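Local structure of Es1 family protein (Ehrlichia chaffeensis, 3L3B) at residues 28-33 against 112-117; 35-40 against 68-73. The protein is of unconfirmed function, but belongs to the DJ-1/PfpI family, carries an amidotransferase-like domain and is probably linked to isoprenoid biosynthesis. All coordinates share one frame; numbering follows the deposited sequence.

Contact 1 lies on the central sheet, joining the C-terminal ends of the neighbouring parallel strands 24-29 and 110-113; its centre is about 5 Å from the centre of the chain. The centre of contact 2 lies farther out, about 15 Å from the centre of the chain, where the loop between strand 24-29 and helix 41-53 meets the small hairpin 70-72/77-79. The two contact centres are about 11 Å apart. Along the chain the order is 28-33, 35-40, 68-73, 112-117, so contact 2 falls between the two halves of contact 1. Backbone pairs Gly115 O with Glu40 N and His35 O with Tyr117 N, both 2.8 Å apart, tie the buried sheet to a loop facing the second subunit.

Contact 1: residues 28-33 against 112-117; sequences VILAGC and VIPGGY
Val28 and Val112 sit side by side as a parallel bridge between strands 24-29 and 110-113, adjacent strands in the central sheet of this DJ-1/PfpI fold. Ile29 N donates to Val112 O at 3.1 Å. The same oxygen also receives a CA-H...O contact from Val28 CA. Beyond this pair the strands part, and Pro114 leans across toward 28-33.

From Val28 CB outward, the side chain first meets Val112 O, 4.0 Å from CB. CG1, anti to the backbone N (chi1 176°), still lies 3.9 Å from Val112 O and reaches the CD-CG edge of the Pro114 ring, with Pro114 CD at 3.7 Å and Pro114 CG at 4.0 Å. The two side chains cross at about a right angle. Leu30 CD2 also comes back to Pro114 CG, though its CB starts off away from 112-117. Helix 41-53 packs on this face, with Leu51 against Val28, Val47 against Val112 and Ala44 against Pro114.

Where direct strand pairing gives out, a buried water takes over: it donates one hydrogen to Ile29 O at 2.8 Å and the other to Pro114 O at 2.9 Å.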
ATOM      1  N   VAL B  28       3.299  -9.819  10.913  1.00 10.60           N
ATOM      2  CA  VAL B  28       3.784  -8.581  10.289  1.00 10.77           C
ATOM      3  C   VAL B  28       3.510  -7.487  11.279  1.00 10.99           C
ATOM      4  O   VAL B  28       2.359  -7.352  11.721  1.00 12.09           O
ATOM      5  CB  VAL B  28       3.074  -8.278   8.942  1.00 12.12           C
ATOM      6  CG1 VAL B  28       3.538  -6.897   8.331  1.00 12.16           C
ATOM      7  CG2 VAL B  28       3.287  -9.449   7.965  1.00 11.67           C
ATOM      8  N   ILE B  29       4.537  -6.713  11.646  1.00  9.41           N
ATOM      9  CA  ILE B  29       4.372  -5.654  12.608  1.00  9.30           C
ATOM     10  C   ILE B  29       4.354  -4.317  11.871  1.00  9.99           C
ATOM     11  O   ILE B  29       5.245  -3.996  11.094  1.00  9.42           O
ATOM     12  CB  ILE B  29       5.448  -5.661  13.702  1.00 10.33           C
ATOM     13  CG1 ILE B  29       5.293  -6.925  14.557  1.00 10.18           C
ATOM     14  CG2 ILE B  29       5.304  -4.420  14.556  1.00 11.69           C
ATOM     15  CD1 ILE B  29       6.440  -7.235  15.542  1.00 11.21           C
ATOM     16  N   LEU B  30       3.336  -3.535  12.180  1.00  8.95           N
ATOM     17  CA  LEU B  30       3.117  -2.258  11.575  1.00  9.54           C
ATOM     18  C   LEU B  30       3.162  -1.125  12.608  1.00 10.58           C
ATOM     19  O   LEU B  30       2.930  -1.318  13.832  1.00 10.04           O
ATOM     20  CB  LEU B  30       1.737  -2.305  10.911  1.00 10.06           C
ATOM     21  CG  LEU B  30       1.479  -3.339   9.817  1.00  9.73           C
ATOM     22  CD1 LEU B  30       0.045  -3.218   9.304  1.00 11.78           C
ATOM     23  CD2 LEU B  30       2.456  -3.086   8.658  1.00  9.62           C
ATOM     24  N   ALA B  31       3.490   0.065  12.106  1.00 10.25           N
ATOM     25  CA  ALA B  31       3.703   1.212  12.963  1.00 10.21           C
ATOM     26  C   ALA B  31       2.821   2.394  12.604  1.00  9.82           C
ATOM     27  O   ALA B  31       3.095   3.465  13.096  1.00  8.42           O
ATOM     28  CB  ALA B  31       5.179   1.662  12.921  1.00 10.28           C
ATOM     29  N   GLY B  32       1.799   2.202  11.750  1.00 10.18           N
ATOM     30  CA  GLY B  32       0.936   3.275  11.311  1.00  9.58           C
ATOM     31  C   GLY B  32       0.757   3.112   9.798  1.00  9.80           C
ATOM     32  O   GLY B  32       1.004   2.062   9.243  1.00 10.53           O
ATOM     33  N   CYS B  33       0.289   4.135   9.124  1.00  9.72           N
ATOM     34  CA  CYS B  33       0.018   4.001   7.686  1.00  9.24           C
ATOM     35  C   CYS B  33       0.561   5.200   6.940  1.00  8.71           C
ATOM     36  O   CYS B  33      -0.170   6.150   6.636  1.00  9.43           O
ATOM     37  CB  CYS B  33      -1.476   3.847   7.502  1.00  9.90           C
ATOM     38  SG  CYS B  33      -1.996   3.656   5.813  1.00 10.96           S
ATOM     39  N   VAL B 112       7.888 -10.492   9.884  1.00 10.41           N
ATOM     40  CA  VAL B 112       8.404  -9.464   8.980  1.00 10.15           C
ATOM     41  C   VAL B 112       8.012  -8.081   9.519  1.00  9.02           C
ATOM     42  O   VAL B 112       6.884  -7.876  10.008  1.00  8.83           O
ATOM     43  CB  VAL B 112       7.961  -9.680   7.519  1.00 10.02           C
ATOM     44  CG1 VAL B 112       8.703  -8.714   6.589  1.00  9.86           C
ATOM     45  CG2 VAL B 112       8.235 -11.116   7.105  1.00 11.49           C
ATOM     46  N   ILE B 113       8.983  -7.166   9.492  1.00  8.71           N
ATOM     47  CA  ILE B 113       8.811  -5.799   9.892  1.00  8.55           C
ATOM     48  C   ILE B 113       9.103  -4.864   8.706  1.00  8.60           C
ATOM     49  O   ILE B 113      10.259  -4.534   8.433  1.00  8.21           O
ATOM     50  CB  ILE B 113       9.762  -5.431  11.035  1.00  7.64           C
ATOM     51  CG1 ILE B 113       9.735  -6.524  12.110  1.00 11.91           C
ATOM     52  CG2 ILE B 113       9.339  -4.101  11.607  1.00  9.87           C
ATOM     53  CD1 ILE B 113      10.876  -6.460  13.143  1.00 10.77           C
ATOM     54  N   PRO B 114       8.050  -4.392   8.022  1.00  8.51           N
ATOM     55  CA  PRO B 114       8.285  -3.364   7.000  1.00  8.01           C
ATOM     56  C   PRO B 114       8.951  -2.134   7.600  1.00  7.99           C
ATOM     57  O   PRO B 114       8.940  -1.942   8.821  1.00  6.63           O
ATOM     58  CB  PRO B 114       6.875  -3.031   6.528  1.00  8.97           C
ATOM     59  CG  PRO B 114       6.051  -4.244   6.825  1.00  8.89           C
ATOM     60  CD  PRO B 114       6.662  -4.867   8.042  1.00  8.91           C
ATOM     61  N   GLY B 115       9.511  -1.256   6.777  1.00  9.34           N
ATOM     62  CA  GLY B 115      10.131  -0.071   7.326  1.00 10.81           C
ATOM     63  C   GLY B 115       9.129   1.075   7.412  1.00 12.60           C
ATOM     64  O   GLY B 115       7.898   0.866   7.480  1.00 13.11           O
ATOM     65  N   GLY B 116       9.694   2.270   7.395  1.00 13.54           N
ATOM     66  CA  GLY B 116       8.947   3.511   7.487  1.00 14.09           C
ATOM     67  C   GLY B 116       9.481   4.223   8.706  1.00 15.46           C
ATOM     68  O   GLY B 116       9.854   3.584   9.684  1.00 13.55           O
ATOM     69  N   TYR B 117       9.435   5.554   8.658  1.00 16.57           N
ATOM     70  CA  TYR B 117       9.983   6.409   9.686  1.00 17.14           C
ATOM     71  C   TYR B 117       9.293   6.162  10.987  1.00 17.35           C
ATOM     72  O   TYR B 117       9.902   6.309  12.055  1.00 14.76           O
ATOM     73  CB  TYR B 117       9.877   7.884   9.269  1.00 18.63           C
ATOM     74  CG  TYR B 117      10.635   8.859  10.146  1.00 25.62           C
ATOM     75  CD1 TYR B 117      12.023   8.993  10.037  1.00 29.85           C
ATOM     76  CD2 TYR B 117       9.970   9.630  11.108  1.00 29.30           C
ATOM     77  CE1 TYR B 117      12.730   9.888  10.853  1.00 34.05           C
ATOM     78  CE2 TYR B 117      10.670  10.529  11.928  1.00 33.04           C
ATOM     79  CZ  TYR B 117      12.049  10.651  11.789  1.00 34.35           C
ATOM     80  OH  TYR B 117      12.753  11.527  12.578  1.00 39.52           O
TER
HETATM   81  O   HOH W   1       6.228  -1.654   9.805  1.00 11.84           O

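Contact 2: residues 35-40 against 68-73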
ATOM      1  N   HIS B  35       4.835   6.550   5.217  1.00  8.83           N
ATOM      2  CA  HIS B  35       6.256   6.510   5.399  1.00  9.02           C
ATOM      3  C   HIS B  35       6.852   7.547   6.368  1.00  8.93           C
ATOM      4  O   HIS B  35       7.925   7.291   6.981  1.00 10.63           O
ATOM      5  CB  HIS B  35       6.997   6.534   4.048  1.00  9.77           C
ATOM      6  CG  HIS B  35       7.204   7.889   3.439  1.00  8.20           C
ATOM      7  ND1 HIS B  35       6.230   8.557   2.746  1.00 11.31           N
ATOM      8  CD2 HIS B  35       8.327   8.651   3.326  1.00 10.67           C
ATOM      9  CE1 HIS B  35       6.707   9.708   2.296  1.00  9.79           C
ATOM     10  NE2 HIS B  35       7.987   9.779   2.620  1.00  8.86           N
ATOM     11  N   MET B  36       6.198   8.691   6.540  1.00  7.47           N
ATOM     12  CA  MET B  36       6.731   9.730   7.431  1.00  7.86           C
ATOM     13  C   MET B  36       6.282   9.634   8.891  1.00  8.67           C
ATOM     14  O   MET B  36       6.915  10.230   9.765  1.00  7.95           O
ATOM     15  CB  MET B  36       6.434  11.131   6.865  1.00  9.03           C
ATOM     16  CG  MET B  36       6.919  11.296   5.443  1.00  9.36           C
ATOM     17  SD  MET B  36       6.822  12.946   4.784  1.00 12.69           S
ATOM     18  CE  MET B  36       8.307  13.594   5.507  1.00 14.68           C
ATOM     19  N   ASP B  37       5.248   8.844   9.200  1.00  8.25           N
ATOM     20  CA  ASP B  37       4.785   8.747  10.592  1.00  7.77           C
ATOM     21  C   ASP B  37       4.321   7.388  11.028  1.00  7.84           C
ATOM     22  O   ASP B  37       3.832   7.244  12.167  1.00  7.11           O
ATOM     23  CB  ASP B  37       3.666   9.767  10.888  1.00  7.83           C
ATOM     24  CG  ASP B  37       2.394   9.545  10.055  1.00  6.71           C
ATOM     25  OD1 ASP B  37       2.200   8.476   9.424  1.00  6.73           O
ATOM     26  OD2 ASP B  37       1.549  10.495  10.039  1.00  6.76           O
ATOM     27  N   GLY B  38       4.585   6.391  10.178  1.00  8.44           N
ATOM     28  CA  GLY B  38       4.021   5.069  10.317  1.00  9.38           C
ATOM     29  C   GLY B  38       4.921   4.079   9.581  1.00  8.98           C
ATOM     30  O   GLY B  38       6.128   4.326   9.400  1.00  8.82           O
ATOM     31  N   SER B  39       4.288   3.022   9.088  1.00  9.85           N
ATOM     32  CA  SER B  39       4.916   2.095   8.152  1.00  9.08           C
ATOM     33  C   SER B  39       4.887   2.589   6.729  1.00  9.39           C
ATOM     34  O   SER B  39       3.886   3.162   6.271  1.00  7.78           O
ATOM     35  CB  SER B  39       4.200   0.744   8.180  1.00  9.31           C
ATOM     36  OG  SER B  39       4.416   0.074   9.389  1.00  9.45           O
ATOM     37  N   GLU B  40       5.966   2.306   6.008  1.00  9.75           N
ATOM     38  CA  GLU B  40       6.058   2.551   4.564  1.00 10.30           C
ATOM     39  C   GLU B  40       5.026   1.631   3.895  1.00  9.75           C
ATOM     40  O   GLU B  40       5.042   0.411   4.012  1.00 10.07           O
ATOM     41  CB  GLU B  40       7.476   2.238   4.092  1.00 11.24           C
ATOM     42  CG  GLU B  40       8.025   3.104   2.957  1.00 12.45           C
ATOM     43  CD  GLU B  40       7.167   3.084   1.765  1.00 18.91           C
ATOM     44  OE1 GLU B  40       6.994   4.186   1.148  1.00 18.89           O
ATOM     45  OE2 GLU B  40       6.650   1.967   1.460  1.00 19.57           O
ATOM     46  N   LYS B  68       3.998   8.931  17.631  1.00 10.20           N
ATOM     47  CA  LYS B  68       4.785  10.083  18.180  1.00  9.92           C
ATOM     48  C   LYS B  68       4.416  11.385  17.449  1.00  9.67           C
ATOM     49  O   LYS B  68       4.301  12.429  18.065  1.00 10.45           O
ATOM     50  CB  LYS B  68       6.325   9.826  18.124  1.00  9.99           C
ATOM     51  N   GLN B  69       4.230  11.326  16.143  1.00  9.47           N
ATOM     52  CA  GLN B  69       3.785  12.495  15.344  1.00 10.59           C
ATOM     53  C   GLN B  69       2.711  12.075  14.332  1.00  9.01           C
ATOM     54  O   GLN B  69       2.615  10.905  13.968  1.00  8.99           O
ATOM     55  CB  GLN B  69       4.935  13.053  14.475  1.00 10.97           C
ATOM     56  CG  GLN B  69       6.127  13.625  15.205  1.00 16.91           C
ATOM     57  CD  GLN B  69       7.220  14.052  14.230  1.00 20.31           C
ATOM     58  OE1 GLN B  69       7.574  13.319  13.298  1.00 21.66           O
ATOM     59  NE2 GLN B  69       7.781  15.229  14.465  1.00 22.37           N
ATOM     60  N   VAL B  70       1.953  13.051  13.842  1.00  8.49           N
ATOM     61  CA  VAL B  70       1.209  12.885  12.608  1.00  8.51           C
ATOM     62  C   VAL B  70       1.819  13.832  11.594  1.00  7.57           C
ATOM     63  O   VAL B  70       2.070  14.981  11.898  1.00  7.93           O
ATOM     64  CB  VAL B  70      -0.320  13.203  12.818  1.00  9.18           C
ATOM     65  CG1 VAL B  70      -1.076  13.232  11.484  1.00  8.58           C
ATOM     66  CG2 VAL B  70      -0.896  12.163  13.802  1.00 10.85           C
ATOM     67  N   VAL B  71       2.067  13.355  10.388  1.00  7.47           N
ATOM     68  CA  VAL B  71       2.640  14.196   9.370  1.00  7.59           C
ATOM     69  C   VAL B  71       1.716  14.299   8.127  1.00  8.12           C
ATOM     70  O   VAL B  71       1.195  13.280   7.607  1.00  7.87           O
ATOM     71  CB  VAL B  71       4.020  13.629   8.959  1.00  7.69           C
ATOM     72  CG1 VAL B  71       4.494  14.221   7.654  1.00  9.87           C
ATOM     73  CG2 VAL B  71       5.073  13.785  10.079  1.00  7.06           C
ATOM     74  N   ASP B  72       1.511  15.540   7.685  1.00  7.57           N
ATOM     75  CA  ASP B  72       0.917  15.841   6.410  1.00  8.17           C
ATOM     76  C   ASP B  72       1.943  15.465   5.324  1.00  6.91           C
ATOM     77  O   ASP B  72       2.962  16.113   5.182  1.00  7.49           O
ATOM     78  CB  ASP B  72       0.511  17.340   6.406  1.00  8.14           C
ATOM     79  CG  ASP B  72      -0.019  17.820   5.093  1.00  8.97           C
ATOM     80  OD1 ASP B  72       0.320  17.216   4.028  1.00  9.21           O
ATOM     81  OD2 ASP B  72      -0.771  18.817   5.116  1.00  7.13           O
ATOM     82  N   HIS B  73       1.676  14.413   4.576  1.00  6.96           N
ATOM     83  CA  HIS B  73       2.664  13.898   3.618  1.00  8.25           C
ATOM     84  C   HIS B  73       2.742  14.717   2.295  1.00  8.41           C
ATOM     85  O   HIS B  73       3.610  14.482   1.455  1.00  7.97           O
ATOM     86  CB  HIS B  73       2.369  12.417   3.259  1.00  8.44           C
ATOM     87  CG  HIS B  73       2.723  11.446   4.334  1.00  7.63           C
ATOM     88  ND1 HIS B  73       2.194  11.529   5.610  1.00  4.35           N
ATOM     89  CD2 HIS B  73       3.629  10.444   4.363  1.00 10.67           C
ATOM     90  CE1 HIS B  73       2.692  10.550   6.339  1.00  6.65           C
ATOM     91  NE2 HIS B  73       3.564   9.872   5.608  1.00  6.07           N
TER
HETATM   92  O   HOH W   2       5.368   9.147  14.242  1.00 10.89           O
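Segment 35-40 is an irregular loop that runs beside residues 68-73, which include strand 70-72 of a two-stranded hairpin; the backbones come closest at Asp37 and Val70, with CA atoms 5.8 Å apart. Instead of a backbone ladder, side chains take up the main-chain N-H groups, one in each direction. Met36 N donates to His73 NE2 at 3.0 Å, the donor tilted 29° from the ring plane. In return, Val71 N donates to Asp37 OD2 at 2.9 Å in an almost straight bond, reaching the anti side of the carboxylate. Asp37 chi1 of 63° sets CG between its own backbone N and carbonyl carbon, turning the carboxylate to the strand.

The His73 ring is held at both nitrogens, since ND1 donates to Val71 O at 2.8 Å from above the carbonyl plane. With ND1 as donor, NE2 is left to accept from Met36 N, and the two bonds together fix the ring's rotation. Met36 SD lies over one face, 4.5 Å from the ring centroid, while Met36 CB rests on Val71 CG1 at 3.7 Å. His73 also turns an edge to the face of His35 in an offset edge-to-face pair, planes at 69°. Asp37 OD1 stands beside His73 CE1 and forms a salt bridge with Arg91 of the second subunit, which probably steadies the aspartate's negative charge. Glu40, likewise bridged to Arg94 of that subunit, occupies the N-cap position of helix 41-53. Here a loop packs against a beta hairpin at the subunit interface of a DJ-1/PfpI family protein.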